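Local coordinates for Alr4995 protein (Nostoc sp., PDB 6LRF) that probably acts as a bifunctional enzyme, combining arginine dihydrolase activity with ornithine cyclodeaminase activity, at residues S158-L169 against Y184-L195; T69-G77 against F117-L125. All blocks are in the same frame, centred on the assembly; numbering follows the deposited sequence.

Contact 1. Residues S158-L169 against Y184-L195; sequences SLRLIDERFYHL and YPGAFDSYSNRL
L161 and F188 form a single backbone bridge with their CA atoms 5.0 Å apart, where strand 158-160 gives way to loop and meets the turn that leads into helix 190-195; strand and helix segments run at 137° to each other, 7.2 Å apart at closest approach. I162 N donates to A187 O at 3.1 Å, and D189 N returns a weak, long bond to R160 O. The remaining direct bond joins main chain to side chain: R160 N meets S192 OG at 2.7 Å and is nearly straight (170°). That hydroxyl in turn donates to D189 OD1 at 2.6 Å, from above the carboxylate plane, while S192 N reaches the same oxygen from the other side of that plane as the N-cap bond of the helix. OD1 is thus gripped twice. The other oxygen, D189 OD2, lies at the edge of the R160 guanidinium, which stands nearly perpendicular to the carboxylate; the charges stay apart, and a water bridges R160 NH1 and OD2. NH1 also bonds D309 O. The R160 chain, CG anti to its own N (chi1 -176°) and extended to NE, lays CD alongside OD2 at 3.5 Å.

Apolar packing centres on the F188 ring. L169 CD1 comes at its edge, 3.5 Å from F188 CE2, while L159 CB and L161 CD2 approach obliquely. Farther along, F166 CE2 touches Y184 CE2 at 3.7 Å, the rings obliquely inclined. R165 forms a salt bridge with D163, gripping it side-on with NE and NH2, and R165 N donates to D163 OD1 in an Asx turn; further salt bridges join R165 to E210 and to E475 of the second subunit. The S192 hydroxyl therefore relays the strand amide to the N-cap carboxylate, which the helix N-terminus and R160 would probably help to keep ionised.

Contact 2. Residues T69-G77 against F117-L125; sequences TANAGLVLG and FEGAGDALL
N71 and E118 supply the straightest hydrogen bond between the two segments: N71 ND2 donates to E118 O at 3.1 Å with an angle of 168°, and the bond lies in both the carbonyl plane and the amide plane. With CG anti to the carbonyl carbon, chi1 (-51°) places the amide beside E118 O, where ND2 donates, while OD1 is taken by R90. An alanine here would remove both amide bonds, and is likely to leave E118 O and the R90 guanidinium each short of a partner.

Backbone bonds hold the turn around G119. A120 N reaches G73 O at 3.1 Å from well above the carbonyl plane, and G121 N gives a weak bond to A70 O. The glycines at G119 and G121 permit this closeness: G73 and G119 bring their CA atoms within 3.7 Å, and a side chain on G119 would run into G73 N, one on G121 into N71 ND2.

Apolar contacts continue along the strands. L74 CB sits at the edge of the F117 ring, 3.8 Å from F117 CZ, and L74 CD2 lies 4.0 Å from A123 CB. Beyond it, L76 CD1 meets L125 CD1 at 3.9 Å. Strands 73-76 and 123-125 run at 18° but 8.3 Å apart, so side chains, not a shared sheet, fill the space between them.

Helix 145-152 packs on the same cluster through L152, against L74 and L76, and L148, against F117; V75 meets helix 93-103 at F101, while L267 of strand 267-268 covers A120.

How the contacts relate
The two contacts belong to the dimethylarginine dimethylhydrolase-like part of the chain, with centres about 17 Å apart, and both reach one mixed sheet: contact 1 through strand 155-160, contact 2 through an edge strand of it within this chain, 123-125. They meet directly at H168 and L169, where H168 NE2 probably bonds E118 OE1 and L169 N probably bonds D122 OD1. Contact 2 is buried, relying on close glycine backbones, one amide and leucine packing between strands of different sheets. Contact 1 is only partly buried and more polar, combining a helix cap, a bridging water and a subunit-facing arginine with its aromatic packing. It joins strand to helix rather than strand to strand.

Contact 1. Residues S158-L169 against Y184-L195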
loop_
_atom_site.group_PDB
_atom_site.type_symbol
_atom_site.label_atom_id
_atom_site.label_comp_id
_atom_site.label_asym_id
_atom_site.label_seq_id
_atom_site.Cartn_x
_atom_site.Cartn_y
_atom_site.Cartn_z
ATOM N N SER B 158 -35.169 -27.566 -2.715
ATOM C CA SER B 158 -35.011 -26.190 -2.232
ATOM C C SER B 158 -33.878 -25.458 -2.934
ATOM O O SER B 158 -32.765 -25.985 -3.033
ATOM C CB SER B 158 -34.767 -26.181 -0.719
ATOM O OG SER B 158 -35.808 -26.868 -0.037
ATOM N N LEU B 159 -34.154 -24.243 -3.404
ATOM C CA LEU B 159 -33.143 -23.394 -4.047
ATOM C C LEU B 159 -33.012 -22.084 -3.292
ATOM O O LEU B 159 -34.031 -21.460 -2.950
ATOM C CB LEU B 159 -33.501 -23.095 -5.511
ATOM C CG LEU B 159 -33.691 -24.273 -6.461
ATOM C CD1 LEU B 159 -34.145 -23.763 -7.834
ATOM C CD2 LEU B 159 -32.415 -25.097 -6.608
ATOM N N ARG B 160 -31.772 -21.650 -3.039
ATOM C CA ARG B 160 -31.579 -20.383 -2.340
ATOM C C ARG B 160 -31.340 -19.225 -3.300
ATOM O O ARG B 160 -30.458 -19.279 -4.162
ATOM C CB ARG B 160 -30.419 -20.456 -1.350
ATOM C CG ARG B 160 -30.296 -19.166 -0.560
ATOM C CD ARG B 160 -28.991 -19.066 0.187
ATOM N NE ARG B 160 -28.979 -17.841 0.967
ATOM C CZ ARG B 160 -27.938 -17.425 1.675
ATOM N NH1 ARG B 160 -26.824 -18.142 1.687
ATOM N NH2 ARG B 160 -28.020 -16.298 2.366
ATOM N N LEU B 161 -32.139 -18.174 -3.124
ATOM C CA LEU B 161 -32.020 -16.943 -3.882
ATOM C C LEU B 161 -31.087 -15.996 -3.154
ATOM O O LEU B 161 -31.266 -15.785 -1.958
ATOM C CB LEU B 161 -33.396 -16.283 -4.055
ATOM C CG LEU B 161 -34.473 -17.076 -4.796
ATOM C CD1 LEU B 161 -35.859 -16.495 -4.514
ATOM C CD2 LEU B 161 -34.177 -17.088 -6.292
ATOM N N ILE B 162 -30.135 -15.394 -3.876
ATOM C CA ILE B 162 -29.098 -14.550 -3.257
ATOM C C ILE B 162 -28.993 -13.150 -3.844
ATOM O O ILE B 162 -28.230 -12.332 -3.350
ATOM C CB ILE B 162 -27.710 -15.194 -3.379
ATOM C CG1 ILE B 162 -27.383 -15.425 -4.856
ATOM C CG2 ILE B 162 -27.661 -16.502 -2.612
ATOM C CD1 ILE B 162 -26.003 -15.955 -5.099
ATOM N N ASP B 163 -29.749 -12.886 -4.905
ATOM C CA ASP B 163 -29.760 -11.579 -5.560
ATOM C C ASP B 163 -31.122 -10.905 -5.350
ATOM O O ASP B 163 -32.145 -11.371 -5.862
ATOM C CB ASP B 163 -29.457 -11.736 -7.057
ATOM C CG ASP B 163 -29.205 -10.397 -7.758
ATOM O OD1 ASP B 163 -29.856 -9.387 -7.409
ATOM O OD2 ASP B 163 -28.354 -10.359 -8.677
ATOM N N GLU B 164 -31.126 -9.797 -4.618
ATOM C CA GLU B 164 -32.364 -9.146 -4.219
ATOM C C GLU B 164 -33.225 -8.673 -5.402
ATOM O O GLU B 164 -34.431 -8.482 -5.255
ATOM C CB GLU B 164 -32.046 -7.973 -3.298
ATOM C CG GLU B 164 -33.257 -7.411 -2.590
ATOM C CD GLU B 164 -32.993 -6.043 -1.982
ATOM O OE1 GLU B 164 -31.910 -5.462 -2.250
ATOM O OE2 GLU B 164 -33.873 -5.551 -1.237
ATOM N N ARG B 165 -32.618 -8.498 -6.572
ATOM C CA ARG B 165 -33.385 -8.142 -7.764
ATOM C C ARG B 165 -34.305 -9.292 -8.172
ATOM O O ARG B 165 -35.427 -9.076 -8.630
ATOM C CB ARG B 165 -32.454 -7.780 -8.923
ATOM C CG ARG B 165 -31.684 -6.467 -8.723
ATOM C CD ARG B 165 -30.644 -6.270 -9.812
ATOM N NE ARG B 165 -29.626 -7.311 -9.770
ATOM C CZ ARG B 165 -28.869 -7.669 -10.802
ATOM N NH1 ARG B 165 -29.008 -7.067 -11.977
ATOM N NH2 ARG B 165 -27.969 -8.635 -10.655
ATOM N N PHE B 166 -33.816 -10.515 -7.996
ATOM C CA PHE B 166 -34.576 -11.702 -8.346
ATOM C C PHE B 166 -35.040 -12.354 -7.057
ATOM O O PHE B 166 -34.549 -13.420 -6.649
ATOM C CB PHE B 166 -33.726 -12.620 -9.219
ATOM C CG PHE B 166 -33.096 -11.896 -10.382
ATOM C CD1 PHE B 166 -33.861 -11.542 -11.488
ATOM C CD2 PHE B 166 -31.753 -11.525 -10.350
ATOM C CE1 PHE B 166 -33.289 -10.848 -12.556
ATOM C CE2 PHE B 166 -31.175 -10.840 -11.413
ATOM C CZ PHE B 166 -31.943 -10.501 -12.518
ATOM N N TYR B 167 -35.993 -11.655 -6.433
ATOM C CA TYR B 167 -36.487 -11.920 -5.087
ATOM C C TYR B 167 -37.542 -13.036 -5.046
ATOM O O TYR B 167 -37.806 -13.606 -3.984
ATOM C CB TYR B 167 -37.057 -10.619 -4.486
ATOM C CG TYR B 167 -38.268 -10.064 -5.230
ATOM C CD1 TYR B 167 -38.123 -9.361 -6.421
ATOM C CD2 TYR B 167 -39.557 -10.260 -4.741
ATOM C CE1 TYR B 167 -39.229 -8.864 -7.102
ATOM C CE2 TYR B 167 -40.672 -9.766 -5.416
ATOM C CZ TYR B 167 -40.504 -9.067 -6.594
ATOM O OH TYR B 167 -41.613 -8.574 -7.272
ATOM N N HIS B 168 -38.150 -13.329 -6.199
ATOM C CA HIS B 168 -39.008 -14.507 -6.353
ATOM C C HIS B 168 -38.345 -15.495 -7.298
ATOM O O HIS B 168 -37.638 -15.104 -8.224
ATOM C CB HIS B 168 -40.396 -14.136 -6.900
ATOM C CG HIS B 168 -41.350 -13.627 -5.866
ATOM N ND1 HIS B 168 -42.418 -12.809 -6.181
ATOM C CD2 HIS B 168 -41.419 -13.839 -4.530
ATOM C CE1 HIS B 168 -43.091 -12.522 -5.080
ATOM N NE2 HIS B 168 -42.509 -13.136 -4.064
ATOM N N LEU B 169 -38.595 -16.773 -7.071
ATOM C CA LEU B 169 -38.038 -17.824 -7.904
ATOM C C LEU B 169 -38.408 -17.670 -9.373
ATOM O O LEU B 169 -37.583 -17.935 -10.251
ATOM C CB LEU B 169 -38.508 -19.181 -7.404
ATOM C CG LEU B 169 -37.881 -20.369 -8.132
ATOM C CD1 LEU B 169 -36.324 -20.325 -8.012
ATOM C CD2 LEU B 169 -38.452 -21.686 -7.614
ATOM N N TYR B 184 -31.400 -18.175 -14.710
ATOM C CA TYR B 184 -30.266 -17.273 -14.595
ATOM C C TYR B 184 -29.372 -17.667 -13.417
ATOM O O TYR B 184 -29.647 -17.280 -12.279
ATOM C CB TYR B 184 -30.759 -15.840 -14.426
ATOM C CG TYR B 184 -29.654 -14.852 -14.147
ATOM C CD1 TYR B 184 -28.624 -14.663 -15.061
ATOM C CD2 TYR B 184 -29.644 -14.104 -12.979
ATOM C CE1 TYR B 184 -27.609 -13.754 -14.814
ATOM C CE2 TYR B 184 -28.636 -13.194 -12.724
ATOM C CZ TYR B 184 -27.623 -13.024 -13.647
ATOM O OH TYR B 184 -26.612 -12.124 -13.404
ATOM N N PRO B 185 -28.291 -18.421 -13.692
ATOM C CA PRO B 185 -27.436 -19.025 -12.657
ATOM C C PRO B 185 -26.915 -18.044 -11.604
ATOM O O PRO B 185 -26.662 -18.454 -10.472
ATOM C CB PRO B 185 -26.266 -19.610 -13.466
ATOM C CG PRO B 185 -26.852 -19.880 -14.821
ATOM C CD PRO B 185 -27.803 -18.729 -15.052
ATOM N N GLY B 186 -26.782 -16.773 -11.957
ATOM C CA GLY B 186 -26.279 -15.786 -11.017
ATOM C C GLY B 186 -27.247 -15.457 -9.897
ATOM O O GLY B 186 -26.897 -14.774 -8.930
ATOM N N ALA B 187 -28.480 -15.934 -10.014
ATOM C CA ALA B 187 -29.480 -15.661 -8.989
ATOM C C ALA B 187 -29.386 -16.632 -7.815
ATOM O O ALA B 187 -29.995 -16.397 -6.780
ATOM C CB ALA B 187 -30.891 -15.698 -9.593
ATOM N N PHE B 188 -28.612 -17.707 -7.964
ATOM C CA PHE B 188 -28.566 -18.754 -6.939
ATOM C C PHE B 188 -27.191 -18.933 -6.280
ATOM O O PHE B 188 -26.165 -18.614 -6.880
ATOM C CB PHE B 188 -29.014 -20.075 -7.554
ATOM C CG PHE B 188 -30.399 -20.021 -8.140
ATOM C CD1 PHE B 188 -30.589 -19.703 -9.477
ATOM C CD2 PHE B 188 -31.508 -20.261 -7.344
ATOM C CE1 PHE B 188 -31.860 -19.650 -10.020
ATOM C CE2 PHE B 188 -32.781 -20.208 -7.880
ATOM C CZ PHE B 188 -32.957 -19.903 -9.218
ATOM N N ASP B 189 -27.162 -19.446 -5.052
ATOM C CA ASP B 189 -25.875 -19.724 -4.414
ATOM C C ASP B 189 -25.233 -20.957 -5.063
ATOM O O ASP B 189 -25.827 -21.591 -5.943
ATOM C CB ASP B 189 -26.037 -19.893 -2.887
ATOM C CG ASP B 189 -26.763 -21.181 -2.483
ATOM O OD1 ASP B 189 -27.210 -21.953 -3.368
ATOM O OD2 ASP B 189 -26.899 -21.421 -1.252
ATOM N N SER B 190 -24.031 -21.311 -4.629
ATOM C CA SER B 190 -23.323 -22.425 -5.243
ATOM C C SER B 190 -24.041 -23.762 -5.000
ATOM O O SER B 190 -24.151 -24.595 -5.907
ATOM C CB SER B 190 -21.890 -22.492 -4.711
ATOM O OG SER B 190 -21.867 -23.105 -3.430
ATOM N N TYR B 191 -24.516 -23.971 -3.775
ATOM C CA TYR B 191 -25.284 -25.176 -3.449
ATOM C C TYR B 191 -26.462 -25.375 -4.420
ATOM O O TYR B 191 -26.698 -26.474 -4.894
ATOM C CB TYR B 191 -25.804 -25.124 -2.001
ATOM C CG TYR B 191 -24.709 -25.001 -0.946
ATOM C CD1 TYR B 191 -23.882 -26.087 -0.636
ATOM C CD2 TYR B 191 -24.501 -23.803 -0.258
ATOM C CE1 TYR B 191 -22.879 -25.984 0.326
ATOM C CE2 TYR B 191 -23.502 -23.694 0.708
ATOM C CZ TYR B 191 -22.694 -24.787 0.993
ATOM O OH TYR B 191 -21.698 -24.685 1.946
ATOM N N SER B 192 -27.180 -24.301 -4.722
ATOM C CA SER B 192 -28.389 -24.396 -5.536
ATOM C C SER B 192 -28.069 -24.686 -6.998
ATOM O O SER B 192 -28.761 -25.485 -7.651
ATOM C CB SER B 192 -29.207 -23.112 -5.407
ATOM O OG SER B 192 -29.562 -22.923 -4.045
ATOM N N ASN B 193 -27.012 -24.048 -7.500
ATOM C CA ASN B 193 -26.520 -24.308 -8.853
ATOM C C ASN B 193 -26.044 -25.744 -9.028
ATOM O O ASN B 193 -26.287 -26.378 -10.060
ATOM C CB ASN B 193 -25.400 -23.330 -9.202
ATOM C CG ASN B 193 -25.932 -22.024 -9.779
ATOM O OD1 ASN B 193 -26.692 -22.029 -10.751
ATOM N ND2 ASN B 193 -25.551 -20.904 -9.177
ATOM N N ARG B 194 -25.378 -26.270 -8.011
ATOM C CA ARG B 194 -24.963 -27.665 -8.057
ATOM C C ARG B 194 -26.214 -28.549 -8.210
ATOM O O ARG B 194 -26.226 -29.489 -9.010
ATOM C CB ARG B 194 -24.172 -28.030 -6.791
ATOM C CG ARG B 194 -22.803 -28.683 -7.004
ATOM C CD ARG B 194 -22.077 -28.923 -5.646
ATOM N NE ARG B 194 -21.786 -27.656 -4.979
ATOM C CZ ARG B 194 -21.821 -27.459 -3.659
ATOM N NH1 ARG B 194 -22.142 -28.457 -2.842
ATOM N NH2 ARG B 194 -21.546 -26.253 -3.150
ATOM N N LEU B 195 -27.275 -28.233 -7.457
ATOM C CA LEU B 195 -28.488 -29.058 -7.472
ATOM C C LEU B 195 -29.155 -29.035 -8.838
ATOM O O LEU B 195 -29.605 -30.069 -9.330
ATOM C CB LEU B 195 -29.482 -28.591 -6.410
ATOM C CG LEU B 195 -30.817 -29.357 -6.310
ATOM C CD1 LEU B 195 -30.600 -30.860 -6.075
ATOM C CD2 LEU B 195 -31.674 -28.760 -5.191
HETATM O O HOH W 1 -25.637 -20.044 0.610
#

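Contact 2. Residues T69-G77 against F117-L125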
loop_
_atom_site.group_PDB
_atom_site.type_symbol
_atom_site.label_atom_id
_atom_site.label_comp_id
_atom_site.label_asym_id
_atom_site.label_seq_id
_atom_site.Cartn_x
_atom_site.Cartn_y
_atom_site.Cartn_z
ATOM N N THR B 69 -51.178 -12.674 -9.677
ATOM C CA THR B 69 -51.829 -13.914 -9.258
ATOM C C THR B 69 -50.860 -15.081 -9.094
ATOM O O THR B 69 -51.198 -16.045 -8.420
ATOM C CB THR B 69 -52.918 -14.333 -10.260
ATOM O OG1 THR B 69 -52.348 -14.385 -11.573
ATOM C CG2 THR B 69 -54.081 -13.342 -10.240
ATOM N N ALA B 70 -49.670 -15.006 -9.710
ATOM C CA ALA B 70 -48.619 -16.004 -9.475
ATOM C C ALA B 70 -48.445 -16.243 -7.977
ATOM O O ALA B 70 -48.202 -17.375 -7.528
ATOM C CB ALA B 70 -47.283 -15.570 -10.107
ATOM N N ASN B 71 -48.616 -15.180 -7.198
ATOM C CA ASN B 71 -48.425 -15.257 -5.754
ATOM C C ASN B 71 -49.679 -15.609 -4.974
ATOM O O ASN B 71 -49.653 -15.604 -3.766
ATOM C CB ASN B 71 -47.871 -13.933 -5.219
ATOM C CG ASN B 71 -46.655 -13.458 -5.998
ATOM O OD1 ASN B 71 -46.663 -12.374 -6.581
ATOM N ND2 ASN B 71 -45.612 -14.285 -6.031
ATOM N N ALA B 72 -50.780 -15.900 -5.649
ATOM C CA ALA B 72 -52.000 -16.261 -4.926
ATOM C C ALA B 72 -51.776 -17.501 -4.065
ATOM O O ALA B 72 -52.250 -17.594 -2.936
ATOM C CB ALA B 72 -53.163 -16.495 -5.913
ATOM N N GLY B 73 -51.041 -18.457 -4.620
ATOM C CA GLY B 73 -50.748 -19.690 -3.932
ATOM C C GLY B 73 -50.156 -20.664 -4.933
ATOM O O GLY B 73 -49.845 -20.300 -6.061
ATOM N N LEU B 74 -50.025 -21.914 -4.522
ATOM C CA LEU B 74 -49.368 -22.923 -5.331
ATOM C C LEU B 74 -50.337 -24.057 -5.588
ATOM O O LEU B 74 -50.874 -24.636 -4.647
ATOM C CB LEU B 74 -48.117 -23.442 -4.612
ATOM C CG LEU B 74 -47.521 -24.710 -5.221
ATOM C CD1 LEU B 74 -46.986 -24.419 -6.600
ATOM C CD2 LEU B 74 -46.437 -25.232 -4.319
ATOM N N VAL B 75 -50.551 -24.386 -6.853
ATOM C CA VAL B 75 -51.575 -25.352 -7.215
ATOM C C VAL B 75 -50.977 -26.663 -7.722
ATOM O O VAL B 75 -50.110 -26.658 -8.593
ATOM C CB VAL B 75 -52.508 -24.769 -8.303
ATOM C CG1 VAL B 75 -53.432 -25.857 -8.863
ATOM C CG2 VAL B 75 -53.305 -23.599 -7.746
ATOM N N LEU B 76 -51.443 -27.790 -7.192
ATOM C CA LEU B 76 -51.140 -29.093 -7.795
ATOM C C LEU B 76 -52.373 -29.992 -7.705
ATOM O O LEU B 76 -52.829 -30.294 -6.606
ATOM C CB LEU B 76 -49.953 -29.771 -7.101
ATOM C CG LEU B 76 -49.535 -31.109 -7.731
ATOM C CD1 LEU B 76 -49.132 -30.938 -9.194
ATOM C CD2 LEU B 76 -48.434 -31.791 -6.939
ATOM N N GLY B 77 -52.895 -30.434 -8.848
ATOM C CA GLY B 77 -54.108 -31.240 -8.853
ATOM C C GLY B 77 -55.278 -30.455 -8.272
ATOM O O GLY B 77 -55.545 -29.319 -8.675
ATOM N N PHE B 117 -44.861 -17.673 2.668
ATOM C CA PHE B 117 -44.706 -18.480 1.461
ATOM C C PHE B 117 -45.483 -17.798 0.363
ATOM O O PHE B 117 -46.655 -17.486 0.559
ATOM C CB PHE B 117 -45.223 -19.892 1.665
ATOM C CG PHE B 117 -45.408 -20.653 0.389
ATOM C CD1 PHE B 117 -44.315 -21.155 -0.294
ATOM C CD2 PHE B 117 -46.681 -20.866 -0.129
ATOM C CE1 PHE B 117 -44.479 -21.861 -1.471
ATOM C CE2 PHE B 117 -46.859 -21.570 -1.311
ATOM C CZ PHE B 117 -45.753 -22.073 -1.983
ATOM N N GLU B 118 -44.868 -17.549 -0.787
ATOM C CA GLU B 118 -45.549 -16.686 -1.750
ATOM C C GLU B 118 -45.916 -17.365 -3.068
ATOM O O GLU B 118 -45.847 -16.763 -4.144
ATOM C CB GLU B 118 -44.709 -15.428 -1.975
ATOM C CG GLU B 118 -44.633 -14.635 -0.654
ATOM C CD GLU B 118 -44.214 -13.180 -0.811
ATOM O OE1 GLU B 118 -43.755 -12.792 -1.907
ATOM O OE2 GLU B 118 -44.344 -12.427 0.181
ATOM N N GLY B 119 -46.354 -18.617 -2.963
ATOM C CA GLY B 119 -47.082 -19.261 -4.047
ATOM C C GLY B 119 -46.241 -19.744 -5.204
ATOM O O GLY B 119 -45.061 -20.078 -5.039
ATOM N N ALA B 120 -46.844 -19.786 -6.386
ATOM C CA ALA B 120 -46.129 -20.301 -7.546
ATOM C C ALA B 120 -45.038 -19.321 -7.962
ATOM O O ALA B 120 -44.145 -19.665 -8.732
ATOM C CB ALA B 120 -47.098 -20.576 -8.708
ATOM N N GLY B 121 -45.114 -18.096 -7.453
ATOM C CA GLY B 121 -44.035 -17.141 -7.641
ATOM C C GLY B 121 -42.720 -17.571 -6.991
ATOM O O GLY B 121 -41.662 -17.129 -7.420
ATOM N N ASP B 122 -42.791 -18.431 -5.972
ATOM C CA ASP B 122 -41.604 -18.940 -5.269
ATOM C C ASP B 122 -41.478 -20.454 -5.340
ATOM O O ASP B 122 -40.570 -21.031 -4.736
ATOM C CB ASP B 122 -41.603 -18.528 -3.791
ATOM C CG ASP B 122 -40.517 -17.486 -3.458
ATOM O OD1 ASP B 122 -39.679 -17.184 -4.337
ATOM O OD2 ASP B 122 -40.490 -16.988 -2.308
ATOM N N ALA B 123 -42.389 -21.109 -6.048
ATOM C CA ALA B 123 -42.324 -22.557 -6.173
ATOM C C ALA B 123 -42.841 -22.984 -7.534
ATOM O O ALA B 123 -44.026 -22.799 -7.846
ATOM C CB ALA B 123 -43.101 -23.225 -5.076
ATOM N N LEU B 124 -41.953 -23.547 -8.350
ATOM C CA LEU B 124 -42.314 -23.909 -9.716
ATOM C C LEU B 124 -42.217 -25.397 -9.971
ATOM O O LEU B 124 -41.218 -26.042 -9.644
ATOM C CB LEU B 124 -41.436 -23.163 -10.702
ATOM C CG LEU B 124 -41.758 -21.676 -10.682
ATOM C CD1 LEU B 124 -40.774 -20.918 -11.521
ATOM C CD2 LEU B 124 -43.161 -21.483 -11.223
ATOM N N LEU B 125 -43.263 -25.939 -10.572
ATOM C CA LEU B 125 -43.314 -27.360 -10.881
ATOM C C LEU B 125 -42.437 -27.718 -12.074
ATOM O O LEU B 125 -42.365 -26.990 -13.057
ATOM C CB LEU B 125 -44.754 -27.790 -11.162
ATOM C CG LEU B 125 -45.665 -27.834 -9.936
ATOM C CD1 LEU B 125 -47.142 -27.828 -10.363
ATOM C CD2 LEU B 125 -45.354 -29.059 -9.078
#